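Local coordinates for protein translation initiation factor 6 (Methanocaldococcus jannaschii, PDB 1G61) that binds to the 50S ribosomal subunit and prevents it from joining the 30S subunit to form the 70S initiation complex, at residues 7-12 against 16-21; 25-30 against 57-62; 109-114 against 118-123; 142-145 against 149-152; 198-203 against 207-212. All coordinates share one frame; numbering follows the deposited sequence.

Contact 1 (7-12 against 16-21)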
# COMPACT_ATOMS: atom_id res chain seq x y z
N LYS A 7 0.09 -15.84 0.13
CA LYS A 7 -1.08 -16.02 -0.69
C LYS A 7 -0.76 -15.77 -2.15
O LYS A 7 0.08 -14.90 -2.44
CB LYS A 7 -2.22 -15.04 -0.36
CG LYS A 7 -2.97 -15.27 0.91
CD LYS A 7 -3.82 -16.53 0.83
CE LYS A 7 -5.00 -16.27 -0.09
NZ LYS A 7 -5.75 -17.55 -0.27
N TYR A 8 -1.47 -16.47 -3.01
CA TYR A 8 -1.66 -16.05 -4.38
C TYR A 8 -3.12 -15.61 -4.47
O TYR A 8 -3.98 -16.17 -3.80
CB TYR A 8 -1.40 -17.17 -5.37
CG TYR A 8 -0.06 -17.83 -5.28
CD1 TYR A 8 0.18 -18.90 -4.43
CD2 TYR A 8 0.99 -17.35 -6.07
CE1 TYR A 8 1.45 -19.46 -4.39
CE2 TYR A 8 2.25 -17.90 -6.03
CZ TYR A 8 2.46 -18.96 -5.17
OH TYR A 8 3.71 -19.56 -5.12
N PHE A 9 -3.38 -14.60 -5.28
CA PHE A 9 -4.76 -14.18 -5.58
C PHE A 9 -5.13 -14.74 -6.96
O PHE A 9 -4.66 -14.17 -7.97
CB PHE A 9 -4.86 -12.66 -5.59
CG PHE A 9 -4.81 -11.98 -4.24
CD1 PHE A 9 -4.77 -12.72 -3.04
CD2 PHE A 9 -4.83 -10.60 -4.16
CE1 PHE A 9 -4.75 -12.08 -1.82
CE2 PHE A 9 -4.79 -9.97 -2.92
CZ PHE A 9 -4.75 -10.70 -1.76
N SER A 10 -5.93 -15.80 -6.95
CA SER A 10 -6.30 -16.49 -8.18
C SER A 10 -5.04 -16.73 -9.03
O SER A 10 -5.01 -16.49 -10.24
CB SER A 10 -7.36 -15.72 -8.99
OG SER A 10 -8.53 -15.60 -8.18
N GLY A 11 -3.97 -17.23 -8.39
CA GLY A 11 -2.72 -17.59 -9.02
C GLY A 11 -1.66 -16.49 -9.18
O GLY A 11 -0.52 -16.75 -9.59
N ILE A 12 -2.03 -15.26 -8.85
CA ILE A 12 -1.17 -14.11 -9.10
C ILE A 12 -0.40 -13.78 -7.82
O ILE A 12 -1.04 -13.59 -6.76
CB ILE A 12 -2.01 -12.89 -9.54
CG1 ILE A 12 -2.72 -13.16 -10.87
CG2 ILE A 12 -1.18 -11.62 -9.60
CD1 ILE A 12 -3.82 -12.15 -11.17
N GLY A 16 0.48 -6.72 -3.96
CA GLY A 16 0.48 -5.27 -3.78
C GLY A 16 -0.03 -4.49 -4.99
O GLY A 16 -0.45 -3.34 -4.85
N VAL A 17 0.03 -5.10 -6.20
CA VAL A 17 -0.62 -4.44 -7.36
C VAL A 17 -2.12 -4.56 -7.27
O VAL A 17 -2.89 -3.72 -7.73
CB VAL A 17 -0.11 -5.12 -8.63
CG1 VAL A 17 -0.93 -4.83 -9.89
CG2 VAL A 17 1.34 -4.68 -8.86
N LEU A 18 -2.59 -5.67 -6.65
CA LEU A 18 -3.99 -6.00 -6.63
C LEU A 18 -4.77 -5.51 -5.41
O LEU A 18 -5.99 -5.65 -5.37
CB LEU A 18 -4.12 -7.55 -6.66
CG LEU A 18 -3.65 -8.22 -7.96
CD1 LEU A 18 -3.72 -9.73 -7.78
CD2 LEU A 18 -4.54 -7.81 -9.13
N ALA A 19 -4.10 -4.96 -4.40
CA ALA A 19 -4.74 -4.66 -3.14
C ALA A 19 -4.00 -3.62 -2.35
O ALA A 19 -2.82 -3.41 -2.58
CB ALA A 19 -4.75 -5.93 -2.26
N LEU A 20 -4.72 -2.97 -1.44
CA LEU A 20 -4.06 -2.06 -0.49
C LEU A 20 -4.71 -2.30 0.88
O LEU A 20 -5.89 -2.73 0.97
CB LEU A 20 -4.08 -0.61 -0.88
CG LEU A 20 -5.42 0.11 -0.93
CD1 LEU A 20 -5.94 0.66 0.40
CD2 LEU A 20 -5.25 1.32 -1.84
N THR A 21 -4.03 -1.93 1.94
CA THR A 21 -4.61 -1.95 3.28
C THR A 21 -4.18 -0.75 4.12
O THR A 21 -3.12 -0.14 3.91
CB THR A 21 -4.18 -3.26 4.00
OG1 THR A 21 -5.04 -3.48 5.15
CG2 THR A 21 -2.72 -3.29 4.44

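Contact 2 (25-30 against 57-62)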
# COMPACT_ATOMS: atom_id res chain seq x y z
N ILE A 25 -9.09 -0.77 6.87
CA ILE A 25 -9.76 -1.31 5.67
C ILE A 25 -8.75 -1.97 4.75
O ILE A 25 -7.57 -1.63 4.76
CB ILE A 25 -10.49 -0.21 4.86
CG1 ILE A 25 -9.58 0.82 4.17
CG2 ILE A 25 -11.57 0.43 5.74
CD1 ILE A 25 -10.34 1.85 3.32
N THR A 26 -9.21 -2.89 3.92
CA THR A 26 -8.45 -3.47 2.85
C THR A 26 -9.28 -3.48 1.58
O THR A 26 -10.44 -3.87 1.66
CB THR A 26 -8.05 -4.93 3.20
OG1 THR A 26 -7.38 -4.92 4.48
CG2 THR A 26 -7.15 -5.47 2.11
N LEU A 27 -8.71 -3.00 0.49
CA LEU A 27 -9.38 -3.01 -0.81
C LEU A 27 -8.81 -4.16 -1.62
O LEU A 27 -7.58 -4.28 -1.70
CB LEU A 27 -9.22 -1.69 -1.56
CG LEU A 27 -9.61 -0.40 -0.81
CD1 LEU A 27 -9.69 0.75 -1.80
CD2 LEU A 27 -10.92 -0.46 -0.08
N LEU A 28 -9.70 -4.97 -2.20
CA LEU A 28 -9.33 -6.21 -2.84
C LEU A 28 -9.98 -6.34 -4.21
O LEU A 28 -11.01 -5.72 -4.48
CB LEU A 28 -9.77 -7.42 -2.00
CG LEU A 28 -9.10 -7.57 -0.62
CD1 LEU A 28 -9.80 -8.59 0.24
CD2 LEU A 28 -7.61 -7.91 -0.82
N PRO A 29 -9.43 -7.15 -5.10
CA PRO A 29 -10.06 -7.33 -6.43
C PRO A 29 -11.38 -8.09 -6.34
O PRO A 29 -11.52 -8.94 -5.48
CB PRO A 29 -9.04 -8.15 -7.21
CG PRO A 29 -8.01 -8.56 -6.26
CD PRO A 29 -8.20 -7.92 -4.95
N ILE A 30 -12.29 -7.75 -7.28
CA ILE A 30 -13.60 -8.43 -7.24
C ILE A 30 -13.51 -9.90 -7.57
O ILE A 30 -14.46 -10.64 -7.24
CB ILE A 30 -14.62 -7.77 -8.23
CG1 ILE A 30 -14.18 -7.81 -9.71
CG2 ILE A 30 -14.91 -6.35 -7.76
CD1 ILE A 30 -15.31 -7.28 -10.61
N SER A 57 -8.94 -4.26 -11.78
CA SER A 57 -8.61 -4.93 -10.52
C SER A 57 -7.26 -4.53 -9.94
O SER A 57 -6.87 -5.09 -8.90
CB SER A 57 -8.72 -6.47 -10.65
OG SER A 57 -8.01 -6.83 -11.84
N LEU A 58 -6.56 -3.59 -10.55
CA LEU A 58 -5.20 -3.21 -10.09
C LEU A 58 -5.29 -2.16 -8.98
O LEU A 58 -4.69 -1.07 -9.02
CB LEU A 58 -4.35 -2.68 -11.22
CG LEU A 58 -4.29 -3.56 -12.46
CD1 LEU A 58 -3.32 -2.86 -13.44
CD2 LEU A 58 -3.87 -4.98 -12.19
N VAL A 59 -6.05 -2.52 -7.92
CA VAL A 59 -6.41 -1.56 -6.88
C VAL A 59 -5.21 -1.00 -6.14
O VAL A 59 -5.13 0.21 -5.80
CB VAL A 59 -7.37 -2.26 -5.86
CG1 VAL A 59 -7.53 -1.37 -4.65
CG2 VAL A 59 -8.66 -2.60 -6.58
N GLY A 60 -4.19 -1.83 -5.88
CA GLY A 60 -3.00 -1.44 -5.15
C GLY A 60 -2.10 -0.51 -5.95
O GLY A 60 -1.34 0.29 -5.40
N SER A 61 -2.16 -0.62 -7.30
CA SER A 61 -1.40 0.26 -8.16
C SER A 61 -2.09 1.61 -8.38
O SER A 61 -1.40 2.59 -8.66
CB SER A 61 -1.11 -0.38 -9.52
OG SER A 61 -0.09 -1.38 -9.35
N LEU A 62 -3.42 1.60 -8.28
CA LEU A 62 -4.17 2.80 -8.66
C LEU A 62 -4.57 3.68 -7.50
O LEU A 62 -4.96 4.83 -7.71
CB LEU A 62 -5.45 2.39 -9.40
CG LEU A 62 -5.26 1.77 -10.79
CD1 LEU A 62 -6.60 1.20 -11.25
CD2 LEU A 62 -4.73 2.87 -11.69

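Contact 3 (109-114 against 118-123)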
# COMPACT_ATOMS: atom_id res chain seq x y z
N ASN A 109 1.50 3.14 -7.06
CA ASN A 109 2.89 2.95 -7.43
C ASN A 109 3.72 4.19 -7.07
O ASN A 109 4.93 4.07 -6.87
CB ASN A 109 3.02 2.70 -8.92
CG ASN A 109 2.50 1.39 -9.46
OD1 ASN A 109 2.50 1.22 -10.69
ND2 ASN A 109 2.07 0.51 -8.59
N LEU A 110 3.06 5.34 -7.05
CA LEU A 110 3.76 6.64 -6.94
C LEU A 110 3.80 7.24 -5.54
O LEU A 110 4.47 8.26 -5.31
CB LEU A 110 3.08 7.65 -7.87
CG LEU A 110 3.12 7.30 -9.35
CD1 LEU A 110 2.16 8.22 -10.09
CD2 LEU A 110 4.53 7.47 -9.89
N ILE A 111 3.07 6.64 -4.59
CA ILE A 111 2.93 7.20 -3.25
C ILE A 111 3.10 6.07 -2.23
O ILE A 111 2.56 4.96 -2.44
CB ILE A 111 1.54 7.85 -3.09
CG1 ILE A 111 1.36 8.99 -4.11
CG2 ILE A 111 1.31 8.32 -1.65
CD1 ILE A 111 -0.07 9.53 -4.20
N LEU A 112 3.77 6.38 -1.15
CA LEU A 112 4.03 5.43 -0.07
C LEU A 112 3.66 6.11 1.24
O LEU A 112 4.31 7.10 1.56
CB LEU A 112 5.50 5.05 -0.10
CG LEU A 112 6.04 4.10 0.93
CD1 LEU A 112 5.51 2.68 0.69
CD2 LEU A 112 7.57 4.10 0.85
N THR A 113 2.67 5.63 1.98
CA THR A 113 2.19 6.35 3.16
C THR A 113 1.87 5.41 4.29
O THR A 113 1.36 4.30 4.09
CB THR A 113 0.96 7.19 2.80
OG1 THR A 113 0.68 8.12 3.88
CG2 THR A 113 -0.32 6.37 2.52
N ASN A 114 2.11 5.91 5.52
CA ASN A 114 1.46 5.29 6.68
C ASN A 114 0.59 6.38 7.32
O ASN A 114 0.20 7.36 6.63
CB ASN A 114 2.43 4.61 7.63
CG ASN A 114 3.43 5.55 8.26
OD1 ASN A 114 3.33 6.78 8.12
ND2 ASN A 114 4.40 4.98 8.99
N ALA A 118 4.35 10.44 4.44
CA ALA A 118 4.20 9.93 3.06
C ALA A 118 5.33 10.43 2.20
O ALA A 118 5.81 11.57 2.35
CB ALA A 118 2.83 10.40 2.51
N LEU A 119 5.73 9.55 1.27
CA LEU A 119 6.71 9.87 0.25
C LEU A 119 5.99 9.80 -1.11
O LEU A 119 5.22 8.88 -1.37
CB LEU A 119 7.87 8.86 0.28
CG LEU A 119 9.07 9.17 -0.61
CD1 LEU A 119 9.83 10.40 -0.10
CD2 LEU A 119 10.01 7.96 -0.66
N ILE A 120 6.27 10.77 -2.00
CA ILE A 120 5.61 10.80 -3.31
C ILE A 120 6.66 11.00 -4.38
O ILE A 120 7.66 11.73 -4.22
CB ILE A 120 4.51 11.90 -3.40
CG1 ILE A 120 5.10 13.32 -3.45
CG2 ILE A 120 3.49 11.73 -2.29
CD1 ILE A 120 4.06 14.41 -3.69
N SER A 121 6.37 10.36 -5.53
CA SER A 121 7.21 10.55 -6.71
C SER A 121 7.31 12.02 -7.07
O SER A 121 6.32 12.77 -7.00
CB SER A 121 6.55 9.82 -7.90
OG SER A 121 7.21 10.20 -9.10
N PRO A 122 8.49 12.47 -7.54
CA PRO A 122 8.59 13.84 -8.07
C PRO A 122 7.57 14.09 -9.17
O PRO A 122 7.17 15.26 -9.36
CB PRO A 122 10.02 13.87 -8.67
CG PRO A 122 10.77 12.87 -7.84
CD PRO A 122 9.77 11.75 -7.64
N GLU A 123 7.12 13.11 -9.93
CA GLU A 123 6.10 13.33 -10.97
C GLU A 123 4.83 13.93 -10.39
O GLU A 123 4.12 14.62 -11.14
CB GLU A 123 5.76 12.02 -11.67
CG GLU A 123 4.93 12.15 -12.93
CD GLU A 123 4.75 10.88 -13.71
OE1 GLU A 123 5.18 9.82 -13.23
OE2 GLU A 123 4.13 10.93 -14.78

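Contact 4 (142-145 against 149-152)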
# COMPACT_ATOMS: atom_id res chain seq x y z
N GLY A 142 10.37 12.26 -3.28
CA GLY A 142 11.68 11.61 -3.43
C GLY A 142 11.53 10.28 -4.13
O GLY A 142 10.46 10.00 -4.73
N THR A 143 12.58 9.49 -4.06
CA THR A 143 12.70 8.20 -4.75
C THR A 143 13.04 7.11 -3.75
O THR A 143 13.29 7.42 -2.59
CB THR A 143 13.79 8.28 -5.84
OG1 THR A 143 14.99 8.77 -5.24
CG2 THR A 143 13.42 9.32 -6.90
N ILE A 144 13.06 5.86 -4.20
CA ILE A 144 13.52 4.72 -3.42
C ILE A 144 14.51 3.96 -4.29
O ILE A 144 14.09 3.50 -5.36
CB ILE A 144 12.36 3.78 -2.99
CG1 ILE A 144 11.36 4.46 -2.08
CG2 ILE A 144 12.92 2.48 -2.39
CD1 ILE A 144 11.73 4.45 -0.62
N ALA A 145 15.77 3.87 -3.83
CA ALA A 145 16.81 3.17 -4.60
C ALA A 145 16.84 3.79 -5.99
O ALA A 145 16.96 3.06 -6.97
CB ALA A 145 16.58 1.68 -4.65
N THR A 149 8.89 5.19 -8.57
CA THR A 149 7.70 4.40 -8.12
C THR A 149 7.90 3.95 -6.69
O THR A 149 8.11 2.77 -6.38
CB THR A 149 7.45 3.26 -9.10
OG1 THR A 149 8.71 2.58 -9.34
CG2 THR A 149 6.91 3.77 -10.43
N VAL A 150 7.83 4.92 -5.76
CA VAL A 150 8.15 4.60 -4.35
C VAL A 150 7.17 3.64 -3.73
O VAL A 150 7.58 2.88 -2.88
CB VAL A 150 8.24 5.93 -3.55
CG1 VAL A 150 9.36 6.81 -4.13
CG2 VAL A 150 6.92 6.69 -3.53
N GLY A 151 5.90 3.67 -4.19
CA GLY A 151 4.92 2.71 -3.67
C GLY A 151 5.16 1.32 -4.16
O GLY A 151 4.83 0.36 -3.47
N SER A 152 5.74 1.12 -5.34
CA SER A 152 6.06 -0.22 -5.82
C SER A 152 7.31 -0.75 -5.12
O SER A 152 7.47 -1.97 -5.06
CB SER A 152 6.34 -0.21 -7.32
OG SER A 152 5.20 0.21 -8.07

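Contact 5 (198-203 against 207-212)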
# COMPACT_ATOMS: atom_id res chain seq x y z
N ALA A 198 4.98 -4.21 -4.69
CA ALA A 198 4.12 -4.95 -5.61
C ALA A 198 3.79 -6.32 -5.03
O ALA A 198 2.87 -6.97 -5.56
CB ALA A 198 4.80 -5.12 -6.97
N CYS A 199 4.45 -6.78 -3.98
CA CYS A 199 4.39 -8.18 -3.55
C CYS A 199 3.73 -8.39 -2.19
O CYS A 199 3.49 -9.55 -1.81
CB CYS A 199 5.83 -8.75 -3.42
SG CYS A 199 6.75 -8.71 -4.99
N ILE A 200 3.47 -7.34 -1.45
CA ILE A 200 3.10 -7.44 -0.03
C ILE A 200 2.10 -6.34 0.33
O ILE A 200 2.26 -5.21 -0.11
CB ILE A 200 4.32 -7.21 0.86
CG1 ILE A 200 5.44 -8.25 0.63
CG2 ILE A 200 3.93 -7.16 2.33
CD1 ILE A 200 6.76 -7.88 1.24
N ILE A 201 1.09 -6.69 1.10
CA ILE A 201 0.32 -5.65 1.81
C ILE A 201 0.46 -5.94 3.30
O ILE A 201 0.51 -7.09 3.76
CB ILE A 201 -1.14 -5.59 1.36
CG1 ILE A 201 -1.89 -6.90 1.64
CG2 ILE A 201 -1.25 -5.20 -0.11
CD1 ILE A 201 -3.38 -6.86 1.35
N ALA A 202 0.54 -4.90 4.10
CA ALA A 202 0.76 -5.07 5.53
C ALA A 202 0.22 -3.87 6.32
O ALA A 202 0.15 -2.75 5.81
CB ALA A 202 2.26 -5.16 5.81
N ASN A 203 -0.08 -4.15 7.57
CA ASN A 203 -0.34 -3.09 8.55
C ASN A 203 0.38 -3.49 9.84
O ASN A 203 1.23 -4.39 9.83
CB ASN A 203 -1.83 -2.78 8.70
CG ASN A 203 -2.62 -3.96 9.21
OD1 ASN A 203 -2.05 -4.87 9.84
ND2 ASN A 203 -3.95 -3.99 8.99
N ALA A 207 0.51 -9.23 7.80
CA ALA A 207 0.87 -9.00 6.39
C ALA A 207 0.39 -10.17 5.53
O ALA A 207 0.29 -11.33 5.98
CB ALA A 207 2.37 -8.86 6.23
N VAL A 208 0.10 -9.85 4.27
CA VAL A 208 -0.15 -10.85 3.22
C VAL A 208 1.02 -10.72 2.26
O VAL A 208 1.22 -9.64 1.68
CB VAL A 208 -1.50 -10.66 2.53
CG1 VAL A 208 -1.74 -11.77 1.50
CG2 VAL A 208 -2.62 -10.63 3.56
N VAL A 209 1.79 -11.79 2.08
CA VAL A 209 2.94 -11.71 1.21
C VAL A 209 2.73 -12.62 0.00
O VAL A 209 2.09 -13.69 0.16
CB VAL A 209 4.26 -12.13 1.91
CG1 VAL A 209 4.29 -13.58 2.27
CG2 VAL A 209 5.49 -11.82 1.07
N GLY A 210 3.28 -12.23 -1.15
CA GLY A 210 3.08 -13.06 -2.32
C GLY A 210 3.57 -14.49 -2.08
O GLY A 210 4.59 -14.73 -1.40
N GLY A 211 2.86 -15.45 -2.67
CA GLY A 211 3.06 -16.88 -2.46
C GLY A 211 4.45 -17.38 -2.80
O GLY A 211 4.90 -18.44 -2.27
N ASP A 212 5.23 -16.74 -3.68
CA ASP A 212 6.54 -17.22 -4.03
C ASP A 212 7.63 -16.78 -3.05
O ASP A 212 8.78 -17.15 -3.18
CB ASP A 212 6.92 -16.72 -5.43
CG ASP A 212 6.00 -17.33 -6.48
OD1 ASP A 212 5.68 -18.55 -6.38
OD2 ASP A 212 5.64 -16.59 -7.42

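Contact 1 (7-12 against 16-21)
L18 reaches between F9 and I12 with a single methyl, CD1, and meets the two residues from different directions. The leucine and F9 run alongside each other but head opposite ways, and L18 CD1 comes to 3.8 Å from F9 CB and stays near the plane of the ring, at its edge. A19 CB also sits at the ring edge, 4.1 Å from F9 CE2, which leaves both contacts of the ring with 16-21 on its rim rather than its faces. With I12 the approach is different: its side chain lies roughly perpendicular to that of the leucine, and I12 CG2 touches L18 CD1 at 3.7 Å. That methyl branch stands anti to the backbone N because CG1 has swung beside the N (chi1 -63°).

F9 and I12 can converge on one leucine because they are the two ends of a type I' beta turn. Paired bonds close it, F9 N to I12 O at 2.9 Å and I12 N to F9 O at 3.0 Å, making a tight turn that follows strand 4-7. G11 sits in the turn with positive phi (87°), where a side chain would press on the carbonyl O of S10, so glycine suits the corner.

A phenylalanine fits at F9 because its flat ring is long enough to reach L28 of strand 25-28 and V40 of helix 34-44 as well. A19, small and buried, gives the ring edge only a methyl to meet, and it too packs on L28.

Contact 2 (25-30 against 57-62)
V59 turns CG1 anti to its own backbone N (chi1 169°), which carries this methyl out from the helix start onto L27. In L27, CG lies anti to the carbonyl carbon (chi1 -53°), and the leucine is set nearly square to the valine. The closest touch is made by the root of the leucine: V59 CG1 is 3.5 Å from L27 CB, with L27 CD1 farther along at 4.2 Å. The other valine methyl, CG2, is more loosely placed, 4.4 Å from L28 O. A beta-branched residue suits this place because one short arm can pack on L27 while the other merely lies near the carbonyl of L28.

The contact joins the end of strand 25-28 to the first turn of helix 59-62, in the pentein fold of the eIF-6 family, where alpha/beta units are arranged round a central axis. Just before the helix the chain bends sharply in an inverse gamma turn centred on L58, with a weak bond from V59 N to S57 O at 2.9 Å. L58 holds the N-cap position and offers its backbone O to weak bonds from S61 N and L62 N.

At the other end P29 and S57 meet through their beta carbons, P29 CB to S57 CB at 3.8 Å. The small CH2 of the serine lets the two backbones approach to 5.0 Å between P29 CA and S57 CA. The proline, an apolar residue with no N-H to satisfy, packs also on L18 of helix 15-18. L28 points the other way, onto A19 and C48.

Contact 3 (109-114 against 118-123)
A beta hairpin, strand 111-113 returning as strand 118-120, is the frame of this contact; the short strands run antiparallel at 174°. L112 and L119 form the hydrogen-bonded pair: L112 N gives to L119 O at 2.9 Å, and L119 N returns to L112 O at 2.8 Å, the donor lying in the carbonyl plane. A third bond, S121 N to L110 O at 2.8 Å, extends the pairing to the end of helix 107-110.

I111 and I120 flank each other on one face, with I111 CG1 3.9 Å from I120 CG2. Next to them A118 CB comes to 3.4 Å from T113 OG1, a closeness that the small alanine allows. At the far end L110 CD2 rests 3.7 Å from S121 CB, while S121 OG, anti to its backbone N (chi1 169°), reaches forward along the chain to accept from E123 N at 3.0 Å in an ST turn. A glycine in place of S121 would probably leave E123 N without this acceptor and open a gap beside L110 CD2.

Strand 117-120 is the middle one of its sheet, with parallel strand 138-141 on its other edge. Helix 128-135 packs on the face carrying I111, T113, A118 and I120, and helix 169-179 on that of L112 and L119.

Contact 4 (142-145 against 149-152)
T149 O is gripped by two donors, a weak bond from S152 N at 3.1 Å and a hydrogen bond from N153 ND2, which steady the bend that carries V150 toward segment 142-145. V150 meets that segment chiefly through one methyl, CG1, which lies 3.4 Å from G142 O. The same methyl comes to T143 CA at 3.7 Å, so the slender, branched valine packs along the backbone of 142-144 as much as on a side chain. Its torsion explains this: CG1 lies anti to the carbonyl carbon (chi1 -61°), which sends that branch across to the facing chain.

I144 answers from its own side with CG1, 3.7 Å from both CB and CG1 of V150, and its side chain runs transverse to that of the valine. Both residues are buried, apolar and beta-branched, and both also touch L119 of strand 117-120, which suits them to this inward-facing place.

Residues 150-152 curl as in a helix but lack its bond pattern. T149 before them (psi 71°) takes nearly the backbone angles of L58, which precedes V59 in the same way. The likeness is in keeping with the repeated alpha/beta units of the pentein fold.

Contact 5 (198-203 against 207-212)
Strands 200-202 and 207-210 run antiparallel, 177° between their directions and the axes of these short strands 4.7 Å apart at closest, with I201 and V208 as the hydrogen-bonded pair. I201 N gives to V208 O at 3.0 Å, and V208 N gives to I201 O at 2.8 Å. A further bond from G210 N to C199 O, also 2.8 Å, is more bent at the hydrogen (135°).

I200 and V209 are neighbours on one face, their branches rising together. V209 CG2, anti to the backbone N, lies 3.6 Å from I200 CG1 and also reaches the end of the isoleucine, I200 CD1, at 4.1 Å. On the same face A202 and A207 meet methyl to methyl, CB to CB at 3.7 Å; their alpha carbons are close together in a non-hydrogen-bonded pair, where small residues fit easily. The face of I201 and V208 has another aliphatic pair lying alongside, with I201 CG1 3.9 Å from V208 CB. Branched residues suit both faces, since they are extended-chain formers and bring apolar surface to a buried place. G210 is different: a beta carbon there would come to rest against C199 O, and glycine keeps this place slim.

Beyond this hairpin, strand 207-210 pairs on its other edge with parallel strand 4-7. The beginning of the chain thus joins strands near its end, the velcro closure of the ring. Helix 215-225 packs on I200, A202 and V209, while L44 and V43 of helix 34-44 meet I201 and V208 on the opposite face.

Along the chain the five contacts follow in series, each closing before the next opens. Contacts 1 and 2 lie 8 Å apart between centres and share the sheet of strands 20-21 and 25-28, where L20 O bonds to L27 N. Contact 5, although last in sequence, is also only 8 Å from contact 1, and G16 N bonds to A198 O between them. Contacts 3 and 4, with centres 7 Å apart, form a second group joined by bonds from N109 to G151 and from I120 to G142. S61 and N109 connect contact 2 to contact 3, whose centres are 17 Å apart. Y8 OH bonds to D212 OD1, joining 7-12 to 207-212 where the pentein ring of this anti-association factor closes.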